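Local structure of proline iminopeptidase-related protein (Thermus thermophilus, 2YYS) at residues 14-19 with 63-68; 29-34 with 56-61; 80-85 with 110-115; 100-105 with 124-129. The protein is of unknown function but belongs to the alpha/beta hydrolases of peptidase family S33, and so may act as a peptidase related to the proline iminopeptidases. All coordinates share one frame; numbering follows the deposited sequence.

Interaction 1 of 4, residues 14-19 with 63-68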
loop_
_atom_site.group_PDB
_atom_site.type_symbol
_atom_site.label_atom_id
_atom_site.label_comp_id
_atom_site.label_asym_id
_atom_site.label_seq_id
_atom_site.Cartn_x
_atom_site.Cartn_y
_atom_site.Cartn_z
ATOM N N GLU A 14 2.839 16.851 9.767
ATOM C CA GLU A 14 2.782 16.073 11.005
ATOM C C GLU A 14 1.972 14.829 10.739
ATOM O O GLU A 14 0.822 14.903 10.301
ATOM C CB GLU A 14 2.161 16.860 12.168
ATOM C CG GLU A 14 3.030 18.025 12.601
ATOM C CD GLU A 14 2.756 18.524 14.006
ATOM O OE1 GLU A 14 2.560 17.718 14.930
ATOM O OE2 GLU A 14 2.777 19.754 14.188
ATOM N N LEU A 15 2.591 13.688 11.009
ATOM C CA LEU A 15 2.016 12.386 10.716
ATOM C C LEU A 15 1.405 11.740 11.958
ATOM O O LEU A 15 1.988 11.760 13.033
ATOM C CB LEU A 15 3.088 11.466 10.139
ATOM C CG LEU A 15 3.904 11.993 8.955
ATOM C CD1 LEU A 15 4.944 10.979 8.542
ATOM C CD2 LEU A 15 3.035 12.341 7.775
ATOM N N TYR A 16 0.213 11.177 11.793
ATOM C CA TYR A 16 -0.368 10.283 12.781
ATOM C C TYR A 16 0.422 8.968 12.767
ATOM O O TYR A 16 0.511 8.298 11.741
ATOM C CB TYR A 16 -1.849 10.036 12.496
ATOM C CG TYR A 16 -2.435 9.045 13.446
ATOM C CD1 TYR A 16 -2.916 9.437 14.700
ATOM C CD2 TYR A 16 -2.495 7.700 13.103
ATOM C CE1 TYR A 16 -3.447 8.495 15.577
ATOM C CE2 TYR A 16 -2.996 6.772 13.963
ATOM C CZ TYR A 16 -3.477 7.159 15.205
ATOM O OH TYR A 16 -3.966 6.180 16.052
ATOM N N VAL A 17 0.992 8.612 13.915
ATOM C CA VAL A 17 1.877 7.468 14.032
ATOM C C VAL A 17 1.420 6.570 15.166
ATOM O O VAL A 17 1.076 7.054 16.243
ATOM C CB VAL A 17 3.339 7.937 14.293
ATOM C CG1 VAL A 17 4.257 6.767 14.545
ATOM C CG2 VAL A 17 3.854 8.755 13.109
ATOM N N GLU A 18 1.399 5.266 14.905
ATOM C CA GLU A 18 1.220 4.238 15.927
ATOM C C GLU A 18 2.461 3.354 15.900
ATOM O O GLU A 18 2.668 2.560 14.979
ATOM C CB GLU A 18 -0.035 3.406 15.676
ATOM C CG GLU A 18 -1.297 4.240 15.484
ATOM C CD GLU A 18 -2.524 3.411 15.118
ATOM O OE1 GLU A 18 -2.355 2.282 14.628
ATOM O OE2 GLU A 18 -3.666 3.907 15.302
ATOM N N ASP A 19 3.291 3.547 16.911
ATOM C CA ASP A 19 4.561 2.887 17.080
ATOM C C ASP A 19 4.341 1.758 18.076
ATOM O O ASP A 19 4.207 1.986 19.280
ATOM C CB ASP A 19 5.553 3.938 17.586
ATOM C CG ASP A 19 6.937 3.399 17.819
ATOM O OD1 ASP A 19 7.211 2.202 17.577
ATOM O OD2 ASP A 19 7.829 4.140 18.272
ATOM N N SER A 63 -3.115 12.908 5.059
ATOM C CA SER A 63 -4.068 11.839 4.800
ATOM C C SER A 63 -4.618 11.240 6.084
ATOM O O SER A 63 -3.904 11.132 7.087
ATOM C CB SER A 63 -3.412 10.727 3.971
ATOM O OG SER A 63 -2.646 11.261 2.903
ATOM N N GLY A 64 -5.878 10.814 6.030
ATOM C CA GLY A 64 -6.494 10.107 7.137
ATOM C C GLY A 64 -6.420 10.940 8.400
ATOM O O GLY A 64 -6.882 12.074 8.412
ATOM N N ARG A 65 -5.789 10.385 9.428
ATOM C CA ARG A 65 -5.738 10.990 10.753
ATOM C C ARG A 65 -4.604 11.981 10.917
ATOM O O ARG A 65 -4.495 12.619 11.960
ATOM C CB ARG A 65 -5.622 9.905 11.818
ATOM C CG ARG A 65 -6.797 8.961 11.825
ATOM C CD ARG A 65 -6.529 7.651 12.537
ATOM N NE ARG A 65 -5.662 6.792 11.747
ATOM C CZ ARG A 65 -5.371 5.536 12.031
ATOM N NH1 ARG A 65 -5.878 4.951 13.108
ATOM N NH2 ARG A 65 -4.544 4.860 11.242
ATOM N N SER A 66 -3.758 12.106 9.898
ATOM C CA SER A 66 -2.672 13.075 9.910
ATOM C C SER A 66 -3.158 14.497 9.702
ATOM O O SER A 66 -4.226 14.742 9.145
ATOM C CB SER A 66 -1.620 12.741 8.842
ATOM O OG SER A 66 -0.993 11.509 9.149
ATOM N N LEU A 67 -2.321 15.428 10.128
ATOM C CA LEU A 67 -2.673 16.830 10.171
ATOM C C LEU A 67 -2.850 17.411 8.758
ATOM O O LEU A 67 -2.029 17.201 7.844
ATOM C CB LEU A 67 -1.619 17.599 10.981
ATOM C CG LEU A 67 -1.892 19.068 11.333
ATOM C CD1 LEU A 67 -3.213 19.238 12.076
ATOM C CD2 LEU A 67 -0.753 19.634 12.182
ATOM N N GLU A 68 -3.948 18.139 8.604
ATOM C CA GLU A 68 -4.348 18.715 7.333
ATOM C C GLU A 68 -3.237 19.633 6.833
ATOM O O GLU A 68 -2.695 20.432 7.589
ATOM C CB GLU A 68 -5.662 19.486 7.515
ATOM C CG GLU A 68 -6.404 19.806 6.219
ATOM C CD GLU A 68 -7.824 20.344 6.444
ATOM O OE1 GLU A 68 -8.495 19.970 7.440
ATOM O OE2 GLU A 68 -8.282 21.150 5.610
HETATM O O HOH W 1 0.177 15.738 7.834
HETATM O O HOH W 2 0.813 18.690 8.778
HETATM O O HOH W 3 -3.465 2.293 12.121
HETATM O O HOH W 4 -5.630 2.197 14.840
#
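Tyr16 and Arg65 carry this contact, in which a loop of the alpha/beta hydrolase fold lies against strand 14-20, the second strand of the central sheet. The loop turns at Ser63-Ser66 in a type II' beta turn with Gly64 at its positive-phi corner. Tyr16 has CG anti to the backbone N (chi1 176°), which brings the ring up to the arginine. Arg65 CD sits over one ring face, 4.0 Å from the ring centroid, in a CH-pi contact. A bend at chi3 (-73°) then sets the guanidinium over the ring rim, with Tyr16 CE2 over its centre, 3.3 Å from Arg65 CZ, and the two planes 28° apart. Glu18 OE2 is 3.3 Å from Arg65 NH1 but well out of the guanidinium plane, a purely electrostatic salt bridge; two waters in that plane also link the charges. Arg65 NE forms a salt bridge with Asp59. Cutting Arg65 back to an alanine is likely to leave much of this ring face without its cover and the carboxylates of Glu18 and Asp59 without the cation they share. Ser66 OG accepts the backbone N-H of Tyr16 at 2.9 Å and also bonds to Asp59 O. Leu67 N donates to Glu14 O at 3.2 Å, and a water joins that oxygen to Leu67 O. Beside them, Leu67 runs alongside Glu14 and points the same way, its CD2 4.0 Å from Glu14 CB.

Interaction 2 of 4, residues 29-34 with 56-61; sequences FVLHGG and VYFDQR
Gln60 NE2 donates to the backbone oxygen of His32 at 3.0 Å, the bond leaving nearly in the amide plane, where the two strands of a beta-alpha-beta unit run out into loops. A water takes the other hydrogen of that amide nitrogen and the N-H of His32, and donates to Val30 O and Phe58 O; its four bonds bridge the two chain segments where they diverge. A second water joins Gln60 OE1 to His32 O. Within the parallel pair, Val30 N donates to Val56 O at 3.0 Å. His32 ND1 reaches Phe58 O in a weak bond of 3.4 Å. The His32 ring and the Gln60 amide approach from opposite directions and stack with planes 5° apart, Gln60 NE2 lying over the centre of the His32 ring. His32 CG stands between the backbone N and carbonyl carbon (chi1 70°), which turns the ring face to the amide. In relatives the His-Gly-Gly sequence begins the loop associated with the oxyanion hole; a similar role here is only inferred. Farther back, Val30 CG2 packs on Tyr57 CD1 at 3.7 Å. On the other sheet face, against helix 78-91, Leu31 runs beside Phe58, with Leu31 CD2 3.7 Å from Phe58 CZ. Phe29 turns one ring face to Val56, whose CB lies 4.0 Å from the ring centroid.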
loop_
_atom_site.group_PDB
_atom_site.type_symbol
_atom_site.label_atom_id
_atom_site.label_comp_id
_atom_site.label_asym_id
_atom_site.label_seq_id
_atom_site.Cartn_x
_atom_site.Cartn_y
_atom_site.Cartn_z
ATOM N N PHE A 29 8.052 -0.562 8.735
ATOM C CA PHE A 29 7.216 0.585 8.455
ATOM C C PHE A 29 6.107 0.178 7.494
ATOM O O PHE A 29 6.348 -0.550 6.526
ATOM C CB PHE A 29 8.064 1.721 7.882
ATOM C CG PHE A 29 8.846 2.452 8.932
ATOM C CD1 PHE A 29 8.524 3.738 9.286
ATOM C CD2 PHE A 29 9.867 1.816 9.610
ATOM C CE1 PHE A 29 9.233 4.402 10.275
ATOM C CE2 PHE A 29 10.575 2.476 10.603
ATOM C CZ PHE A 29 10.250 3.759 10.939
ATOM N N VAL A 30 4.891 0.646 7.767
ATOM C CA VAL A 30 3.721 0.253 6.989
ATOM C C VAL A 30 3.324 1.397 6.083
ATOM O O VAL A 30 3.149 2.527 6.535
ATOM C CB VAL A 30 2.561 -0.157 7.898
ATOM C CG1 VAL A 30 1.319 -0.578 7.090
ATOM C CG2 VAL A 30 3.000 -1.298 8.773
ATOM N N LEU A 31 3.222 1.096 4.792
ATOM C CA LEU A 31 2.856 2.077 3.782
ATOM C C LEU A 31 1.473 1.743 3.203
ATOM O O LEU A 31 1.330 0.825 2.386
ATOM C CB LEU A 31 3.933 2.121 2.692
ATOM C CG LEU A 31 5.254 2.766 3.138
ATOM C CD1 LEU A 31 6.387 2.458 2.163
ATOM C CD2 LEU A 31 5.084 4.275 3.287
ATOM N N HIS A 32 0.447 2.472 3.640
ATOM C CA HIS A 32 -0.909 2.266 3.125
ATOM C C HIS A 32 -1.044 2.788 1.685
ATOM O O HIS A 32 -0.157 3.473 1.154
ATOM C CB HIS A 32 -1.953 2.948 4.019
ATOM C CG HIS A 32 -1.907 4.436 3.938
ATOM N ND1 HIS A 32 -1.370 5.219 4.936
ATOM C CD2 HIS A 32 -2.279 5.284 2.955
ATOM C CE1 HIS A 32 -1.432 6.485 4.572
ATOM N NE2 HIS A 32 -1.980 6.553 3.373
ATOM N N GLY A 33 -2.194 2.507 1.092
ATOM C CA GLY A 33 -2.467 2.846 -0.287
ATOM C C GLY A 33 -3.355 4.061 -0.411
ATOM O O GLY A 33 -3.511 4.819 0.526
ATOM N N GLY A 34 -3.937 4.243 -1.584
ATOM C CA GLY A 34 -4.729 5.416 -1.881
ATOM C C GLY A 34 -4.322 5.921 -3.253
ATOM O O GLY A 34 -4.609 5.257 -4.229
ATOM N N VAL A 56 5.633 0.380 12.811
ATOM C CA VAL A 56 5.267 1.778 12.752
ATOM C C VAL A 56 4.167 1.919 11.702
ATOM O O VAL A 56 4.437 1.948 10.482
ATOM C CB VAL A 56 6.500 2.641 12.412
ATOM C CG1 VAL A 56 6.143 4.112 12.409
ATOM C CG2 VAL A 56 7.599 2.373 13.402
ATOM N N TYR A 57 2.927 1.922 12.171
ATOM C CA TYR A 57 1.791 2.240 11.319
ATOM C C TYR A 57 1.686 3.748 11.293
ATOM O O TYR A 57 1.790 4.394 12.324
ATOM C CB TYR A 57 0.481 1.627 11.840
ATOM C CG TYR A 57 0.532 0.141 12.128
ATOM C CD1 TYR A 57 0.232 -0.791 11.149
ATOM C CD2 TYR A 57 0.857 -0.329 13.395
ATOM C CE1 TYR A 57 0.270 -2.160 11.423
ATOM C CE2 TYR A 57 0.897 -1.680 13.676
ATOM C CZ TYR A 57 0.602 -2.595 12.686
ATOM O OH TYR A 57 0.656 -3.949 12.976
ATOM N N PHE A 58 1.537 4.320 10.113
ATOM C CA PHE A 58 1.306 5.746 10.022
ATOM C C PHE A 58 0.420 6.115 8.861
ATOM O O PHE A 58 0.314 5.374 7.873
ATOM C CB PHE A 58 2.630 6.531 10.011
ATOM C CG PHE A 58 3.437 6.393 8.750
ATOM C CD1 PHE A 58 3.457 7.413 7.817
ATOM C CD2 PHE A 58 4.248 5.286 8.539
ATOM C CE1 PHE A 58 4.217 7.311 6.670
ATOM C CE2 PHE A 58 5.021 5.173 7.384
ATOM C CZ PHE A 58 5.011 6.182 6.451
ATOM N N ASP A 59 -0.251 7.250 9.015
ATOM C CA ASP A 59 -1.007 7.833 7.944
ATOM C C ASP A 59 -0.106 8.862 7.275
ATOM O O ASP A 59 0.530 9.677 7.942
ATOM C CB ASP A 59 -2.276 8.507 8.458
ATOM C CG ASP A 59 -3.297 7.531 8.977
ATOM O OD1 ASP A 59 -3.031 6.305 9.001
ATOM O OD2 ASP A 59 -4.411 7.919 9.395
ATOM N N GLN A 60 -0.094 8.836 5.954
ATOM C CA GLN A 60 0.777 9.663 5.153
ATOM C C GLN A 60 0.347 11.125 5.238
ATOM O O GLN A 60 -0.721 11.462 5.779
ATOM C CB GLN A 60 0.818 9.149 3.708
ATOM C CG GLN A 60 1.635 7.849 3.565
ATOM C CD GLN A 60 1.125 6.915 2.470
ATOM O OE1 GLN A 60 0.638 7.377 1.440
ATOM N NE2 GLN A 60 1.233 5.604 2.694
ATOM N N ARG A 61 1.223 11.983 4.741
ATOM C CA ARG A 61 1.084 13.413 4.905
ATOM C C ARG A 61 -0.286 13.857 4.409
ATOM O O ARG A 61 -0.735 13.443 3.340
ATOM C CB ARG A 61 2.208 14.155 4.182
ATOM C CG ARG A 61 2.268 13.917 2.674
ATOM C CD ARG A 61 3.094 14.937 1.936
ATOM N NE ARG A 61 4.395 15.121 2.566
ATOM C CZ ARG A 61 5.212 16.155 2.363
ATOM N NH1 ARG A 61 6.382 16.208 2.994
ATOM N NH2 ARG A 61 4.883 17.126 1.520
HETATM O O HOH W 5 1.601 4.623 5.467
HETATM O O HOH W 6 -0.456 5.879 -0.615
#

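Interaction 3 of 4, residues 80-85 with 110-115; sequences ALVEDT and LEVLRR
Val82 and Val112 mark the place where two helices come nearest, their CA atoms 5.5 Å apart. The axes of segments 80-85 and 110-115 approach to 9.3 Å and cross at -64°. Val82 is the centre of the packing. With CG1 anti to the backbone N (chi1 166°), its two methyls spread over different partners. CG1 meets Val112 CG2 at 3.8 Å, the two valines sliding past each other in opposite directions, while CG2 presses on Glu111 CB at 3.4 Å. Thr85 adds its CB, 4.1 Å from Val112 CG2, and turns its hydroxyl back to Leu81 O in its own helix. In the alpha/beta hydrolase fold these helices, 78-91 and 105-115, lie together on one side of the central sheet, and Val112 also touches Leu99 and Ala119 on strands beneath. At the border of the interface Arg115 holds Glu83 end-on: NH1 and NH2 both bond to OE1, at 3.1 Å and 3.0 Å. The oxygen lies in the guanidinium plane, but the carboxylate stands almost upright to it, at 84°, and the two nitrogens reach OE1 from opposite faces of the carboxylate, on its anti side. Arg115 NH1 also lies 3.7 Å from Val82 CG1. Without the Glu83 carboxylate, as with an alanine here, Arg115 would probably lose this ion pair and its guanidinium be freer to swing off Val82. Glu111 leads its carboxylate away from the interface, where it bonds to Tyr210 and is gripped side-on by Arg114 NE and NH2, one nitrogen to each oxygen.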
loop_
_atom_site.group_PDB
_atom_site.type_symbol
_atom_site.label_atom_id
_atom_site.label_comp_id
_atom_site.label_asym_id
_atom_site.label_seq_id
_atom_site.Cartn_x
_atom_site.Cartn_y
_atom_site.Cartn_z
ATOM N N ALA A 80 7.990 13.053 -1.923
ATOM C CA ALA A 80 7.672 13.537 -0.581
ATOM C C ALA A 80 7.250 12.390 0.338
ATOM O O ALA A 80 7.654 12.352 1.497
ATOM C CB ALA A 80 6.581 14.593 -0.641
ATOM N N LEU A 81 6.458 11.451 -0.180
ATOM C CA LEU A 81 6.032 10.288 0.601
ATOM C C LEU A 81 7.216 9.394 0.968
ATOM O O LEU A 81 7.275 8.836 2.055
ATOM C CB LEU A 81 4.981 9.473 -0.165
ATOM C CG LEU A 81 3.644 10.155 -0.492
ATOM C CD1 LEU A 81 2.614 9.155 -1.039
ATOM C CD2 LEU A 81 3.057 10.877 0.698
ATOM N N VAL A 82 8.156 9.268 0.044
ATOM C CA VAL A 82 9.351 8.483 0.256
ATOM C C VAL A 82 10.218 9.125 1.327
ATOM O O VAL A 82 10.638 8.471 2.280
ATOM C CB VAL A 82 10.122 8.346 -1.068
ATOM C CG1 VAL A 82 11.540 7.833 -0.856
ATOM C CG2 VAL A 82 9.355 7.422 -2.009
ATOM N N GLU A 83 10.441 10.420 1.185
ATOM C CA GLU A 83 11.328 11.156 2.082
ATOM C C GLU A 83 10.740 11.233 3.494
ATOM O O GLU A 83 11.464 11.100 4.484
ATOM C CB GLU A 83 11.610 12.543 1.486
ATOM C CG GLU A 83 12.585 12.458 0.301
ATOM C CD GLU A 83 12.394 13.533 -0.767
ATOM O OE1 GLU A 83 12.798 13.294 -1.936
ATOM O OE2 GLU A 83 11.838 14.611 -0.455
ATOM N N ASP A 84 9.415 11.394 3.572
ATOM C CA ASP A 84 8.702 11.356 4.839
ATOM C C ASP A 84 8.975 10.064 5.586
ATOM O O ASP A 84 9.102 10.064 6.791
ATOM C CB ASP A 84 7.192 11.427 4.608
ATOM C CG ASP A 84 6.692 12.828 4.372
ATOM O OD1 ASP A 84 7.482 13.800 4.471
ATOM O OD2 ASP A 84 5.495 13.033 4.095
ATOM N N THR A 85 9.042 8.956 4.861
ATOM C CA THR A 85 9.227 7.668 5.506
ATOM C C THR A 85 10.578 7.661 6.228
ATOM O O THR A 85 10.671 7.244 7.377
ATOM C CB THR A 85 9.126 6.531 4.481
ATOM O OG1 THR A 85 7.868 6.609 3.797
ATOM C CG2 THR A 85 9.104 5.179 5.175
ATOM N N LEU A 110 8.979 0.749 -3.038
ATOM C CA LEU A 110 10.010 0.489 -4.037
ATOM C C LEU A 110 10.944 1.681 -4.209
ATOM O O LEU A 110 12.143 1.502 -4.346
ATOM C CB LEU A 110 9.380 0.101 -5.374
ATOM C CG LEU A 110 8.685 -1.257 -5.280
ATOM C CD1 LEU A 110 7.631 -1.410 -6.352
ATOM C CD2 LEU A 110 9.706 -2.378 -5.359
ATOM N N GLU A 111 10.403 2.894 -4.167
ATOM C CA GLU A 111 11.235 4.091 -4.200
ATOM C C GLU A 111 12.069 4.259 -2.928
ATOM O O GLU A 111 13.212 4.704 -3.004
ATOM C CB GLU A 111 10.396 5.338 -4.455
ATOM C CG GLU A 111 10.071 5.521 -5.920
ATOM C CD GLU A 111 11.319 5.810 -6.733
ATOM O OE1 GLU A 111 11.872 6.928 -6.587
ATOM O OE2 GLU A 111 11.764 4.901 -7.475
ATOM N N VAL A 112 11.513 3.898 -1.772
ATOM C CA VAL A 112 12.291 3.899 -0.529
ATOM C C VAL A 112 13.458 2.908 -0.648
ATOM O O VAL A 112 14.589 3.244 -0.336
ATOM C CB VAL A 112 11.425 3.567 0.701
ATOM C CG1 VAL A 112 12.291 3.219 1.904
ATOM C CG2 VAL A 112 10.509 4.725 1.047
ATOM N N LEU A 113 13.183 1.690 -1.097
ATOM C CA LEU A 113 14.249 0.702 -1.305
ATOM C C LEU A 113 15.319 1.191 -2.280
ATOM O O LEU A 113 16.508 1.043 -2.030
ATOM C CB LEU A 113 13.678 -0.615 -1.816
ATOM C CG LEU A 113 12.958 -1.491 -0.799
ATOM C CD1 LEU A 113 12.110 -2.516 -1.538
ATOM C CD2 LEU A 113 13.934 -2.172 0.119
ATOM N N ARG A 114 14.899 1.787 -3.384
ATOM C CA ARG A 114 15.835 2.187 -4.422
ATOM C C ARG A 114 16.786 3.266 -3.910
ATOM O O ARG A 114 17.990 3.211 -4.163
ATOM C CB ARG A 114 15.079 2.690 -5.645
ATOM C CG ARG A 114 15.967 2.930 -6.862
ATOM C CD ARG A 114 15.231 3.487 -8.061
ATOM N NE ARG A 114 14.636 4.798 -7.802
ATOM C CZ ARG A 114 15.288 5.966 -7.770
ATOM N NH1 ARG A 114 16.598 6.038 -7.979
ATOM N NH2 ARG A 114 14.622 7.081 -7.532
ATOM N N ARG A 115 16.244 4.224 -3.165
ATOM C CA ARG A 115 17.015 5.379 -2.724
ATOM C C ARG A 115 17.730 5.163 -1.398
ATOM O O ARG A 115 18.670 5.879 -1.093
ATOM C CB ARG A 115 16.113 6.614 -2.621
ATOM C CG ARG A 115 15.519 7.007 -3.954
ATOM C CD ARG A 115 14.528 8.133 -3.900
ATOM N NE ARG A 115 15.088 9.286 -3.219
ATOM C CZ ARG A 115 14.395 10.340 -2.819
ATOM N NH1 ARG A 115 13.085 10.415 -3.024
ATOM N NH2 ARG A 115 15.023 11.334 -2.209
#

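Interaction 4 of 4, residues 100-105 with 124-129; sequences LAHGFG and LLAPWV
Trp128 lays one face of its indole against Gly103, at the turn that corresponds to the nucleophile elbow, the sharp strand-turn-helix bend of alpha/beta hydrolases. Gly103 CA stands 3.9 Å from the centroid of the five-membered ring, in a CH-pi contact over the face, and the backbone N of Phe104 lies above the same face. Trp128 CG takes the position beside its backbone N (chi1 -66°), which turns the ring face to Gly103, and NE1 is fixed by Thr231. Gly103 appears to stand where active relatives carry the serine nucleophile; it keeps the positive phi (60°) and the type II' turn from His102 to Gly105 but brings no hydroxyl. A CB at Gly105 would clash with His102 O. The His102 ring turns toward the other strand, with CD2 3.8 Å from Ala126 CB, while its NE2 bonds to the backbone oxygen of His255, whose ring also meets Trp128. A bound glycerol, probably from the crystallisation liquor, lies about 4 Å from the Trp128 side chain. Behind the turn, strands 97-102 and 119-125 of a beta-alpha-beta unit pair in parallel: Leu125 N donates to Ala101 O at 2.8 Å, and Gly103 N to Leu125 O at 3.1 Å. Leu125 sits on the His102 side of the sheet; on the other face Ala101 CB touches Leu124 CD2 at 4.2 Å. Past the strand ends Trp128 N donates to Gly103 O at 3.0 Å, from above the carbonyl plane.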
loop_
_atom_site.group_PDB
_atom_site.type_symbol
_atom_site.label_atom_id
_atom_site.label_comp_id
_atom_site.label_asym_id
_atom_site.label_seq_id
_atom_site.Cartn_x
_atom_site.Cartn_y
_atom_site.Cartn_z
ATOM N N LEU A 100 6.277 -2.956 4.844
ATOM C CA LEU A 100 5.043 -3.608 4.433
ATOM C C LEU A 100 4.231 -2.571 3.684
ATOM O O LEU A 100 3.958 -1.505 4.232
ATOM C CB LEU A 100 4.243 -4.085 5.640
ATOM C CG LEU A 100 4.951 -4.914 6.700
ATOM C CD1 LEU A 100 3.977 -5.219 7.836
ATOM C CD2 LEU A 100 5.507 -6.202 6.131
ATOM N N ALA A 101 3.843 -2.876 2.445
ATOM C CA ALA A 101 3.086 -1.955 1.605
ATOM C C ALA A 101 1.801 -2.584 1.084
ATOM O O ALA A 101 1.720 -3.801 0.911
ATOM C CB ALA A 101 3.930 -1.507 0.427
ATOM N N HIS A 102 0.809 -1.745 0.801
ATOM C CA HIS A 102 -0.446 -2.183 0.220
ATOM C C HIS A 102 -0.883 -1.212 -0.880
ATOM O O HIS A 102 -0.856 0.002 -0.700
ATOM C CB HIS A 102 -1.517 -2.281 1.303
ATOM C CG HIS A 102 -2.829 -2.799 0.806
ATOM N ND1 HIS A 102 -3.989 -2.064 0.883
ATOM C CD2 HIS A 102 -3.165 -3.977 0.226
ATOM C CE1 HIS A 102 -4.987 -2.768 0.376
ATOM N NE2 HIS A 102 -4.515 -3.936 -0.022
ATOM N N GLY A 103 -1.277 -1.751 -2.029
ATOM C CA GLY A 103 -1.749 -0.938 -3.137
ATOM C C GLY A 103 -0.691 0.035 -3.619
ATOM O O GLY A 103 0.445 -0.371 -3.873
ATOM N N PHE A 104 -1.070 1.312 -3.712
ATOM C CA PHE A 104 -0.171 2.391 -4.104
ATOM C C PHE A 104 1.038 2.510 -3.186
ATOM O O PHE A 104 2.082 2.984 -3.604
ATOM C CB PHE A 104 -0.912 3.732 -4.133
ATOM C CG PHE A 104 -0.057 4.885 -4.588
ATOM C CD1 PHE A 104 0.564 4.858 -5.827
ATOM C CD2 PHE A 104 0.153 5.969 -3.766
ATOM C CE1 PHE A 104 1.367 5.919 -6.236
ATOM C CE2 PHE A 104 0.942 7.025 -4.164
ATOM C CZ PHE A 104 1.547 7.006 -5.392
ATOM N N GLY A 105 0.887 2.092 -1.933
ATOM C CA GLY A 105 2.006 1.992 -1.021
ATOM C C GLY A 105 3.223 1.323 -1.638
ATOM O O GLY A 105 4.350 1.639 -1.266
ATOM N N LEU A 124 5.172 -6.571 -0.462
ATOM C CA LEU A 124 4.204 -5.815 -1.238
ATOM C C LEU A 124 2.887 -6.587 -1.323
ATOM O O LEU A 124 2.803 -7.648 -1.953
ATOM C CB LEU A 124 4.748 -5.557 -2.641
ATOM C CG LEU A 124 6.203 -5.080 -2.755
ATOM C CD1 LEU A 124 6.606 -4.877 -4.232
ATOM C CD2 LEU A 124 6.412 -3.802 -1.982
ATOM N N LEU A 125 1.865 -6.053 -0.667
ATOM C CA LEU A 125 0.531 -6.620 -0.724
ATOM C C LEU A 125 -0.260 -5.905 -1.794
ATOM O O LEU A 125 -0.412 -4.683 -1.746
ATOM C CB LEU A 125 -0.170 -6.465 0.622
ATOM C CG LEU A 125 0.622 -6.895 1.857
ATOM C CD1 LEU A 125 -0.145 -6.527 3.115
ATOM C CD2 LEU A 125 0.914 -8.372 1.837
ATOM N N ALA A 126 -0.798 -6.660 -2.742
ATOM C CA ALA A 126 -1.668 -6.086 -3.759
ATOM C C ALA A 126 -1.058 -4.825 -4.376
ATOM O O ALA A 126 -1.673 -3.764 -4.394
ATOM C CB ALA A 126 -3.005 -5.766 -3.142
ATOM N N PRO A 127 0.148 -4.938 -4.903
ATOM C CA PRO A 127 0.854 -3.752 -5.394
ATOM C C PRO A 127 0.137 -3.100 -6.573
ATOM O O PRO A 127 -0.410 -3.802 -7.439
ATOM C CB PRO A 127 2.206 -4.313 -5.828
ATOM C CG PRO A 127 1.881 -5.756 -6.205
ATOM C CD PRO A 127 0.905 -6.178 -5.144
ATOM N N TRP A 128 0.115 -1.768 -6.560
ATOM C CA TRP A 128 -0.285 -0.946 -7.702
ATOM C C TRP A 128 0.973 -0.245 -8.211
ATOM O O TRP A 128 1.608 0.512 -7.471
ATOM C CB TRP A 128 -1.299 0.145 -7.314
ATOM C CG TRP A 128 -2.652 -0.319 -6.851
ATOM C CD1 TRP A 128 -3.062 -1.604 -6.653
ATOM C CD2 TRP A 128 -3.778 0.512 -6.531
ATOM N NE1 TRP A 128 -4.362 -1.622 -6.218
ATOM C CE2 TRP A 128 -4.827 -0.338 -6.133
ATOM C CE3 TRP A 128 -4.003 1.892 -6.531
ATOM C CZ2 TRP A 128 -6.074 0.140 -5.749
ATOM C CZ3 TRP A 128 -5.242 2.370 -6.148
ATOM C CH2 TRP A 128 -6.264 1.495 -5.764
ATOM N N VAL A 129 1.331 -0.492 -9.466
ATOM C CA VAL A 129 2.459 0.197 -10.070
ATOM C C VAL A 129 2.159 0.828 -11.427
ATOM O O VAL A 129 2.854 1.741 -11.840
ATOM C CB VAL A 129 3.668 -0.740 -10.235
ATOM C CG1 VAL A 129 4.113 -1.302 -8.886
ATOM C CG2 VAL A 129 3.360 -1.862 -11.195
#

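How the interactions relate
Interactions 1, 2 and 4 follow one another across the central sheet, while interaction 3 packs on one side of it. Interaction 2 is nested inside the chain loop closed by interaction 1, and Arg65 NE joins the two through a salt bridge to Asp59 OD2 at 2.9 Å. Arg61 NE ties interaction 2 to interaction 3, reaching Asp84 OD2 at 2.8 Å. Interactions 2 and 4 share neighbouring strands and meet beside the elbow-like turn, where Gly34 O lies 3.5 Å from Trp128 CZ3 and bonds to a glycerol, probably from the crystallisation liquor. Interactions 3 and 4 alternate along the chain and touch where Leu110 CD2 lies 4.1 Å from Leu124 CD1. The centres of interactions 1 and 4 are about 19 Å apart.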